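Local coordinates for protein succinylglutamate desuccinylase (Chromobacterium violaceum, PDB 1YW4) that probably hydrolyses N-succinylglutamate to succinate and glutamate, the last step of the succinyltransferase route of arginine breakdown, with one zinc ion per subunit, at residues D47-C53 with C82-F88; G54-E59 with A93-R99; R142-Y146 with C206-A210. All coordinates share one frame; numbering follows the deposited sequence.

All three contacts belong to the zinc-exopeptidase-like catalytic domain; two pair its parallel strands and one joins the loops beyond them. Interaction 1 pairs strand 48-53 with strand 83-88; interaction 3 pairs strand 143-151 with strand 209-215. Strands 48-53 and 143-151 are themselves neighbours, so these two contacts, with centres about 10 Å apart, continue one another across the sheet. Interaction 2, centred about 19 Å from interaction 1, alternates with it along the chain: 54-59 follows strand 48-53 directly, and 93-99 comes by way of helix 91-96. Interaction 3 is later in sequence, about 24 Å, centre to centre, from interaction 2. The zinc ligands come from 54-59 (His56, Glu59) and strand 143-151 (His149).

Interaction 1. Residues D47-C53 with C82-F88; sequences DSVLLSC and CRLLVMF
Ser48 and Arg83 meet near the N-terminal end of a pair of parallel strands, and their side chains add a bond to the backbone ladder. The serine hydroxyl lies anti to its own carbonyl carbon (chi1 -65°), and the arginine chain, bent at chi3, turns back until NH2 donates to Ser48 OG at 2.9 Å. The oxygen sits at the guanidinium edge, tilted 15° from its plane. The same NH2 also bonds Phe135 O, the ring of Phe135 makes a cation-pi contact with the arginine, and NE bonds Gly41 O.

On the same face Leu50 and Leu85 run side by side, and the CD1 methyl of Leu50 leans across the strand gap to touch Leu85 CG at 3.7 Å. That methyl also meets the selenium of selenomethionine Met87 at 4.1 Å. Helices 120-137 and 198-205 cover this face. On the other face Leu51 and Leu84 cross at an angle, CG of the first against CD1 of the second at 4.1 Å. Here Leu51 and Val86 pack on helix 61-75, which links the two strands in a right-handed beta-alpha-beta crossover. Nearer the C-terminal end, Cys53 SG stands between its backbone N and carbonyl carbon (chi1 57°), a rotamer that swings the sulfur toward strand 83-88. It approaches the Phe88 ring obliquely, 3.6 Å from CD2, in a sulfur-aromatic contact.

Between these layers the backbone hydrogen bonds alternate in direction, from Arg83 N to Asp47 O through to Cys53 N to Met87 O, the last 3.0 Å long. The chemistry implies an interior secured chiefly by backbone bonds and apolar packing, its one buried guanidinium paid for by Ser48 and by acceptors from outside the pair.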
loop_
_atom_site.group_PDB
_atom_site.type_symbol
_atom_site.label_atom_id
_atom_site.label_comp_id
_atom_site.label_asym_id
_atom_site.label_seq_id
_atom_site.Cartn_x
_atom_site.Cartn_y
_atom_site.Cartn_z
ATOM N N ASP A 47 -20.923 -22.356 16.056
ATOM C CA ASP A 47 -19.716 -21.554 15.874
ATOM C C ASP A 47 -18.865 -21.676 17.123
ATOM O O ASP A 47 -19.392 -21.774 18.227
ATOM C CB ASP A 47 -20.052 -20.080 15.648
ATOM C CG ASP A 47 -20.701 -19.828 14.299
ATOM O OD1 ASP A 47 -20.306 -20.496 13.320
ATOM O OD2 ASP A 47 -21.591 -18.953 14.224
ATOM N N SER A 48 -17.549 -21.655 16.947
ATOM C CA SER A 48 -16.635 -21.781 18.072
ATOM C C SER A 48 -15.953 -20.458 18.362
ATOM O O SER A 48 -15.324 -19.863 17.488
ATOM C CB SER A 48 -15.600 -22.858 17.776
ATOM O OG SER A 48 -16.230 -24.130 17.674
ATOM N N VAL A 49 -16.074 -20.003 19.602
ATOM C CA VAL A 49 -15.495 -18.730 19.990
ATOM C C VAL A 49 -14.455 -18.850 21.089
ATOM O O VAL A 49 -14.701 -19.471 22.112
ATOM C CB VAL A 49 -16.612 -17.752 20.425
ATOM C CG1 VAL A 49 -16.016 -16.452 20.936
ATOM C CG2 VAL A 49 -17.531 -17.470 19.234
ATOM N N LEU A 50 -13.280 -18.269 20.852
ATOM C CA LEU A 50 -12.201 -18.268 21.834
ATOM C C LEU A 50 -11.992 -16.830 22.292
ATOM O O LEU A 50 -11.678 -15.961 21.481
ATOM C CB LEU A 50 -10.898 -18.793 21.219
ATOM C CG LEU A 50 -9.642 -18.639 22.091
ATOM C CD1 LEU A 50 -9.873 -19.324 23.425
ATOM C CD2 LEU A 50 -8.421 -19.237 21.389
ATOM N N LEU A 51 -12.200 -16.572 23.576
ATOM C CA LEU A 51 -11.977 -15.240 24.119
ATOM C C LEU A 51 -10.837 -15.353 25.128
ATOM O O LEU A 51 -10.936 -16.076 26.122
ATOM C CB LEU A 51 -13.218 -14.709 24.836
ATOM C CG LEU A 51 -14.550 -14.622 24.067
ATOM C CD1 LEU A 51 -15.614 -14.027 24.995
ATOM C CD2 LEU A 51 -14.394 -13.767 22.819
ATOM N N SER A 52 -9.748 -14.655 24.863
ATOM C CA SER A 52 -8.640 -14.684 25.791
ATOM C C SER A 52 -8.454 -13.265 26.317
ATOM O O SER A 52 -8.617 -12.289 25.582
ATOM C CB SER A 52 -7.372 -15.205 25.103
ATOM O OG SER A 52 -7.041 -14.443 23.959
ATOM N N CYS A 53 -8.165 -13.156 27.609
ATOM C CA CYS A 53 -7.960 -11.857 28.236
ATOM C C CYS A 53 -6.903 -12.017 29.306
ATOM O O CYS A 53 -6.592 -13.136 29.704
ATOM C CB CYS A 53 -9.262 -11.348 28.863
ATOM S SG CYS A 53 -10.009 -12.453 30.074
ATOM N N CYS A 82 -23.005 -21.084 21.258
ATOM C CA CYS A 82 -21.752 -21.314 20.554
ATOM C C CYS A 82 -20.838 -22.134 21.450
ATOM O O CYS A 82 -21.066 -22.243 22.653
ATOM C CB CYS A 82 -21.016 -20.004 20.258
ATOM S SG CYS A 82 -21.940 -18.667 19.509
ATOM N N ARG A 83 -19.805 -22.714 20.852
ATOM C CA ARG A 83 -18.811 -23.446 21.621
ATOM C C ARG A 83 -17.927 -22.303 22.109
ATOM O O ARG A 83 -17.325 -21.605 21.300
ATOM C CB ARG A 83 -17.994 -24.368 20.726
ATOM C CG ARG A 83 -18.760 -25.558 20.180
ATOM C CD ARG A 83 -17.851 -26.445 19.356
ATOM N NE ARG A 83 -16.870 -27.168 20.168
ATOM C CZ ARG A 83 -15.554 -27.116 19.972
ATOM N NH1 ARG A 83 -14.746 -27.818 20.740
ATOM N NH2 ARG A 83 -15.046 -26.349 19.018
ATOM N N LEU A 84 -17.854 -22.116 23.422
ATOM C CA LEU A 84 -17.072 -21.034 24.000
ATOM C C LEU A 84 -15.931 -21.474 24.909
ATOM O O LEU A 84 -16.125 -22.249 25.846
ATOM C CB LEU A 84 -18.002 -20.107 24.793
ATOM C CG LEU A 84 -17.392 -19.027 25.696
ATOM C CD1 LEU A 84 -16.604 -18.051 24.844
ATOM C CD2 LEU A 84 -18.479 -18.291 26.473
ATOM N N LEU A 85 -14.739 -20.967 24.633
ATOM C CA LEU A 85 -13.590 -21.246 25.482
ATOM C C LEU A 85 -13.067 -19.901 25.996
ATOM O O LEU A 85 -12.694 -19.040 25.211
ATOM C CB LEU A 85 -12.491 -21.953 24.701
ATOM C CG LEU A 85 -11.182 -22.181 25.469
ATOM C CD1 LEU A 85 -11.435 -22.916 26.786
ATOM C CD2 LEU A 85 -10.236 -22.993 24.592
ATOM N N VAL A 86 -13.071 -19.721 27.313
ATOM C CA VAL A 86 -12.566 -18.498 27.920
ATOM C C VAL A 86 -11.217 -18.793 28.566
ATOM O O VAL A 86 -11.057 -19.797 29.273
ATOM C CB VAL A 86 -13.510 -17.952 29.015
ATOM C CG1 VAL A 86 -12.863 -16.761 29.711
ATOM C CG2 VAL A 86 -14.845 -17.521 28.394
HETATM N N MSE A 87 -10.254 -17.918 28.303
HETATM C CA MSE A 87 -8.926 -18.057 28.869
HETATM C C MSE A 87 -8.456 -16.816 29.617
HETATM O O MSE A 87 -8.358 -15.735 29.040
HETATM C CB MSE A 87 -7.900 -18.340 27.781
HETATM C CG MSE A 87 -8.019 -19.665 27.104
HETATM SE SE MSE A 87 -6.626 -19.865 25.800
HETATM C CE MSE A 87 -6.293 -21.734 25.912
ATOM N N PHE A 88 -8.208 -16.968 30.913
ATOM C CA PHE A 88 -7.649 -15.892 31.722
ATOM C C PHE A 88 -6.187 -16.319 31.556
ATOM O O PHE A 88 -5.684 -17.168 32.291
ATOM C CB PHE A 88 -8.122 -16.013 33.174
ATOM C CG PHE A 88 -9.599 -15.760 33.349
ATOM C CD1 PHE A 88 -10.447 -16.773 33.778
ATOM C CD2 PHE A 88 -10.145 -14.520 33.020
ATOM C CE1 PHE A 88 -11.823 -16.556 33.871
ATOM C CE2 PHE A 88 -11.525 -14.291 33.108
ATOM C CZ PHE A 88 -12.362 -15.308 33.533
#

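Interaction 2. Residues G54-E59 with A93-R99; sequences GVHGNE and AIRQGVR. With ZN (zinc ion), chain C.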
loop_
_atom_site.group_PDB
_atom_site.type_symbol
_atom_site.label_atom_id
_atom_site.label_comp_id
_atom_site.label_asym_id
_atom_site.label_seq_id
_atom_site.Cartn_x
_atom_site.Cartn_y
_atom_site.Cartn_z
ATOM N N GLY A 54 -6.332 -10.912 29.768
ATOM C CA GLY A 54 -5.318 -11.035 30.793
ATOM C C GLY A 54 -4.015 -11.637 30.291
ATOM O O GLY A 54 -3.267 -12.204 31.081
ATOM N N VAL A 55 -3.755 -11.569 28.984
ATOM C CA VAL A 55 -2.478 -12.057 28.465
ATOM C C VAL A 55 -1.467 -11.173 29.200
ATOM O O VAL A 55 -0.375 -11.616 29.575
ATOM C CB VAL A 55 -2.368 -11.854 26.931
ATOM C CG1 VAL A 55 -0.909 -11.927 26.487
ATOM C CG2 VAL A 55 -3.168 -12.948 26.212
ATOM N N HIS A 56 -1.866 -9.917 29.399
ATOM C CA HIS A 56 -1.092 -8.939 30.152
ATOM C C HIS A 56 -1.958 -8.724 31.402
ATOM O O HIS A 56 -3.123 -8.333 31.306
ATOM C CB HIS A 56 -0.909 -7.656 29.328
ATOM C CG HIS A 56 0.045 -7.829 28.186
ATOM N ND1 HIS A 56 -0.181 -7.295 26.937
ATOM C CD2 HIS A 56 1.197 -8.533 28.092
ATOM C CE1 HIS A 56 0.785 -7.670 26.119
ATOM N NE2 HIS A 56 1.634 -8.424 26.795
ATOM N N GLY A 57 -1.398 -9.042 32.567
ATOM C CA GLY A 57 -2.130 -8.945 33.822
ATOM C C GLY A 57 -2.656 -7.605 34.293
ATOM O O GLY A 57 -3.535 -7.564 35.158
ATOM N N ASN A 58 -2.142 -6.513 33.735
ATOM C CA ASN A 58 -2.574 -5.175 34.140
ATOM C C ASN A 58 -3.698 -4.621 33.263
ATOM O O ASN A 58 -4.190 -3.526 33.514
ATOM C CB ASN A 58 -1.377 -4.213 34.108
ATOM C CG ASN A 58 -0.795 -4.065 32.717
ATOM O OD1 ASN A 58 -0.561 -5.052 32.029
ATOM N ND2 ASN A 58 -0.553 -2.826 32.299
ATOM N N GLU A 59 -4.106 -5.372 32.241
ATOM C CA GLU A 59 -5.177 -4.923 31.337
ATOM C C GLU A 59 -6.456 -5.632 31.778
ATOM O O GLU A 59 -6.910 -6.588 31.154
ATOM C CB GLU A 59 -4.789 -5.267 29.894
ATOM C CG GLU A 59 -3.296 -5.020 29.661
ATOM C CD GLU A 59 -2.825 -5.241 28.238
ATOM O OE1 GLU A 59 -3.535 -5.916 27.460
ATOM O OE2 GLU A 59 -1.719 -4.742 27.908
ATOM N N ALA A 93 0.321 -12.969 36.535
ATOM C CA ALA A 93 0.392 -11.541 36.252
ATOM C C ALA A 93 -0.912 -10.856 36.653
ATOM O O ALA A 93 -0.906 -9.736 37.168
ATOM C CB ALA A 93 0.682 -11.301 34.762
ATOM N N ILE A 94 -2.036 -11.519 36.411
ATOM C CA ILE A 94 -3.322 -10.934 36.787
ATOM C C ILE A 94 -3.388 -10.802 38.305
ATOM O O ILE A 94 -3.697 -9.736 38.833
ATOM C CB ILE A 94 -4.504 -11.800 36.287
ATOM C CG1 ILE A 94 -4.532 -11.780 34.750
ATOM C CG2 ILE A 94 -5.839 -11.273 36.859
ATOM C CD1 ILE A 94 -5.582 -12.705 34.114
ATOM N N ARG A 95 -3.080 -11.881 39.009
ATOM C CA ARG A 95 -3.110 -11.853 40.459
ATOM C C ARG A 95 -2.169 -10.759 41.019
ATOM O O ARG A 95 -2.487 -10.127 42.027
ATOM C CB ARG A 95 -2.752 -13.242 40.993
ATOM C CG ARG A 95 -2.679 -13.363 42.505
ATOM C CD ARG A 95 -2.646 -14.834 42.930
ATOM N NE ARG A 95 -1.891 -15.662 41.995
ATOM C CZ ARG A 95 -2.423 -16.626 41.245
ATOM N NH1 ARG A 95 -3.719 -16.892 41.317
ATOM N NH2 ARG A 95 -1.660 -17.324 40.417
ATOM N N GLN A 96 -1.048 -10.504 40.342
ATOM C CA GLN A 96 -0.088 -9.483 40.793
ATOM C C GLN A 96 -0.358 -8.072 40.253
ATOM O O GLN A 96 0.208 -7.090 40.744
ATOM C CB GLN A 96 1.346 -9.882 40.417
ATOM C CG GLN A 96 1.826 -11.183 41.034
ATOM C CD GLN A 96 1.879 -11.126 42.549
ATOM O OE1 GLN A 96 2.610 -10.317 43.129
ATOM N NE2 GLN A 96 1.101 -11.991 43.202
ATOM N N GLY A 97 -1.218 -7.973 39.246
ATOM C CA GLY A 97 -1.530 -6.682 38.662
ATOM C C GLY A 97 -0.423 -6.136 37.773
ATOM O O GLY A 97 -0.322 -4.924 37.560
ATOM N N VAL A 98 0.407 -7.026 37.240
ATOM C CA VAL A 98 1.508 -6.602 36.383
ATOM C C VAL A 98 1.350 -7.101 34.944
ATOM O O VAL A 98 0.628 -8.055 34.695
ATOM C CB VAL A 98 2.849 -7.109 36.946
ATOM C CG1 VAL A 98 3.063 -6.551 38.358
ATOM C CG2 VAL A 98 2.856 -8.628 36.983
ATOM N N ARG A 99 2.034 -6.447 34.008
ATOM C CA ARG A 99 1.970 -6.829 32.603
ATOM C C ARG A 99 2.476 -8.263 32.450
ATOM O O ARG A 99 1.871 -9.079 31.745
ATOM C CB ARG A 99 2.815 -5.873 31.763
ATOM C CG ARG A 99 2.704 -6.070 30.261
ATOM C CD ARG A 99 3.603 -5.085 29.524
ATOM N NE ARG A 99 3.619 -5.310 28.083
ATOM C CZ ARG A 99 2.674 -4.891 27.249
ATOM N NH1 ARG A 99 1.627 -4.219 27.706
ATOM N NH2 ARG A 99 2.781 -5.141 25.953
HETATM ZN ZN ZN C . -1.798 -6.001 25.924
HETATM O O HOH W 1 2.340 -11.193 29.849
HETATM O O HOH W 2 -4.498 -7.489 37.532
HETATM O O HOH W 3 0.185 -2.814 25.828
HETATM O O HOH W 4 -1.963 -3.851 25.043
#
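Gly54 opens the loop by bringing its CA against the CD1 methyl of Ile94, 3.7 Å away, in the last turn of helix 91-96. Val55 follows with its carbonyl tied to that of Arg99 through one water, which donates to both oxygens, while its CG1 lies over one face of the His56 ring. The opposite face of that ring receives Arg99: the guanidinium lies flat on the imidazole, centres 3.6 Å apart and planes 22° from parallel. An arginine chain extended from CG to NE, starting anti to the backbone N (chi1 -173°), runs alongside the histidine and delivers CZ over the ring centre. The ring is further fixed by NE2, hydrogen-bonded to Asp104 OD1, and by ND1, which binds the zinc ion at 2.3 Å.

This is the His-X-X-Glu zinc motif of the AspA/AstE family, whose M14-type site is completed here by His149 and a water. A type I beta turn from His56 to Glu59 folds both ligands back to the same metal.

Within the turn, Gly57 packs its CA close to Val98 O, and its N makes a weak hydrogen bond to Arg99 O; a second water joins Gly57 O to Ile94 O. The helix ends there in a Schellman motif, with Gly97 at positive phi. Asn58 comes next, its OD1 resting 3.1 Å from Arg99 CA, the amide plane turned 69° from the guanidinium. Glu59 closes the segment by binding zinc through both carboxylate oxygens, OE1 at 2.3 Å and OE2 at 2.4 Å, and a water links OE2, weakly, to Arg99 NH1.

Interaction 3. Residues R142-Y146 with C206-A210; sequences RKLHY and CEADA
Lys143 O accepts the amide of Asp209 at 2.9 Å, and Asp209 O in turn accepts the amide of His145 at 3.1 Å, so Asp209 joins the neighbouring strand through both its N and its O. The two bonds differ in aim: the first donor lies almost in line with its carbonyl, the second stands 34° out of the carbonyl plane. The bridges Leu144-Asp209 and His145-Ala210 are parallel, and Ala210 CA brings its hydrogen to His145 O as a further, weaker contact. Before them, the chain leaves helix 198-205 and turns through Glu207, which has positive phi, into strand 209-215.

This is the entry of that strand into the parallel core of the catalytic domain. Strand 143-151 lies between it and strand 48-53, and further along carries His149, a ligand of the zinc ion.

Ala208 directs its methyl at strand 143-151, where its CB touches Lys143 CB at 3.5 Å. Beyond that point the lysine chain bends at chi3 and chi4, curling CE over the carbonyl oxygens of Cys206 and Glu207. Its NZ reaches Glu207 OE1 through a shared water, the two charged atoms being 5.4 Å apart. A second water links Lys143 N with Asp209 OD2, and on that side Leu144 CD2 leans against Asp209 CB at 3.9 Å. On the other face, which helices 198-205 and 120-137 cover, His145 meets Ala210, CB to CB at 3.7 Å. With CG anti to the backbone N (chi1 176°), the imidazole gives ND1 to a hydrogen bond with Leu50 O in the adjoining strand, while Phe198 meets the ring edge-to-face.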
loop_
_atom_site.group_PDB
_atom_site.type_symbol
_atom_site.label_atom_id
_atom_site.label_comp_id
_atom_site.label_asym_id
_atom_site.label_seq_id
_atom_site.Cartn_x
_atom_site.Cartn_y
_atom_site.Cartn_z
ATOM N N ARG A 142 -17.850 -21.800 12.312
ATOM C CA ARG A 142 -16.855 -20.736 12.334
ATOM C C ARG A 142 -15.880 -20.871 13.508
ATOM O O ARG A 142 -16.233 -21.378 14.571
ATOM C CB ARG A 142 -17.546 -19.374 12.395
ATOM C CG ARG A 142 -18.447 -19.060 11.207
ATOM C CD ARG A 142 -18.926 -17.619 11.267
ATOM N NE ARG A 142 -19.724 -17.350 12.459
ATOM C CZ ARG A 142 -20.052 -16.132 12.880
ATOM N NH1 ARG A 142 -19.649 -15.062 12.210
ATOM N NH2 ARG A 142 -20.782 -15.980 13.973
ATOM N N LYS A 143 -14.647 -20.427 13.290
ATOM C CA LYS A 143 -13.606 -20.442 14.315
ATOM C C LYS A 143 -13.191 -18.986 14.561
ATOM O O LYS A 143 -12.504 -18.377 13.740
ATOM C CB LYS A 143 -12.418 -21.282 13.839
ATOM C CG LYS A 143 -12.737 -22.773 13.761
ATOM C CD LYS A 143 -11.567 -23.587 13.239
ATOM C CE LYS A 143 -11.239 -23.229 11.808
ATOM N NZ LYS A 143 -12.401 -23.478 10.906
ATOM N N LEU A 144 -13.619 -18.439 15.696
ATOM C CA LEU A 144 -13.349 -17.047 16.033
ATOM C C LEU A 144 -12.561 -16.857 17.326
ATOM O O LEU A 144 -12.903 -17.421 18.361
ATOM C CB LEU A 144 -14.675 -16.290 16.139
ATOM C CG LEU A 144 -15.619 -16.370 14.935
ATOM C CD1 LEU A 144 -16.967 -15.751 15.303
ATOM C CD2 LEU A 144 -15.006 -15.653 13.753
ATOM N N HIS A 145 -11.520 -16.038 17.249
ATOM C CA HIS A 145 -10.665 -15.752 18.389
ATOM C C HIS A 145 -10.420 -14.258 18.570
ATOM O O HIS A 145 -9.890 -13.599 17.682
ATOM C CB HIS A 145 -9.321 -16.459 18.221
ATOM C CG HIS A 145 -8.337 -16.141 19.302
ATOM N ND1 HIS A 145 -8.720 -15.725 20.560
ATOM C CD2 HIS A 145 -6.986 -16.212 19.326
ATOM C CE1 HIS A 145 -7.646 -15.558 21.311
ATOM N NE2 HIS A 145 -6.582 -15.847 20.586
ATOM N N TYR A 146 -10.818 -13.728 19.719
ATOM C CA TYR A 146 -10.604 -12.323 20.007
ATOM C C TYR A 146 -9.751 -12.280 21.258
ATOM O O TYR A 146 -10.156 -12.732 22.335
ATOM C CB TYR A 146 -11.929 -11.599 20.244
ATOM C CG TYR A 146 -12.887 -11.745 19.084
ATOM C CD1 TYR A 146 -12.629 -11.132 17.855
ATOM C CD2 TYR A 146 -14.020 -12.547 19.200
ATOM C CE1 TYR A 146 -13.480 -11.321 16.763
ATOM C CE2 TYR A 146 -14.878 -12.744 18.123
ATOM C CZ TYR A 146 -14.603 -12.132 16.909
ATOM O OH TYR A 146 -15.445 -12.343 15.840
ATOM N N CYS A 206 -4.184 -22.709 13.862
ATOM C CA CYS A 206 -5.538 -23.232 13.953
ATOM C C CYS A 206 -6.374 -22.711 12.801
ATOM O O CYS A 206 -7.556 -23.030 12.689
ATOM C CB CYS A 206 -6.173 -22.811 15.279
ATOM S SG CYS A 206 -5.172 -23.194 16.728
ATOM N N GLU A 207 -5.731 -21.922 11.945
ATOM C CA GLU A 207 -6.364 -21.300 10.791
ATOM C C GLU A 207 -7.743 -20.748 11.127
ATOM O O GLU A 207 -8.725 -21.023 10.446
ATOM C CB GLU A 207 -6.428 -22.272 9.595
ATOM C CG GLU A 207 -7.204 -23.548 9.815
ATOM C CD GLU A 207 -7.150 -24.490 8.614
ATOM O OE1 GLU A 207 -7.903 -25.485 8.613
ATOM O OE2 GLU A 207 -6.355 -24.237 7.679
ATOM N N ALA A 208 -7.810 -19.957 12.192
ATOM C CA ALA A 208 -9.075 -19.358 12.592
ATOM C C ALA A 208 -9.046 -17.864 12.314
ATOM O O ALA A 208 -8.001 -17.304 11.983
ATOM C CB ALA A 208 -9.335 -19.612 14.069
ATOM N N ASP A 209 -10.203 -17.224 12.423
ATOM C CA ASP A 209 -10.288 -15.785 12.220
ATOM C C ASP A 209 -9.978 -15.181 13.578
ATOM O O ASP A 209 -10.846 -15.068 14.435
ATOM C CB ASP A 209 -11.685 -15.407 11.748
ATOM C CG ASP A 209 -11.997 -15.990 10.386
ATOM O OD1 ASP A 209 -11.233 -15.715 9.443
ATOM O OD2 ASP A 209 -12.991 -16.726 10.263
ATOM N N ALA A 210 -8.717 -14.817 13.765
ATOM C CA ALA A 210 -8.255 -14.287 15.039
ATOM C C ALA A 210 -7.809 -12.832 14.969
ATOM O O ALA A 210 -7.231 -12.395 13.974
ATOM C CB ALA A 210 -7.118 -15.161 15.549
HETATM O O HOH W 5 -14.068 -18.996 10.628
HETATM O O HOH W 6 -10.530 -24.298 9.000
#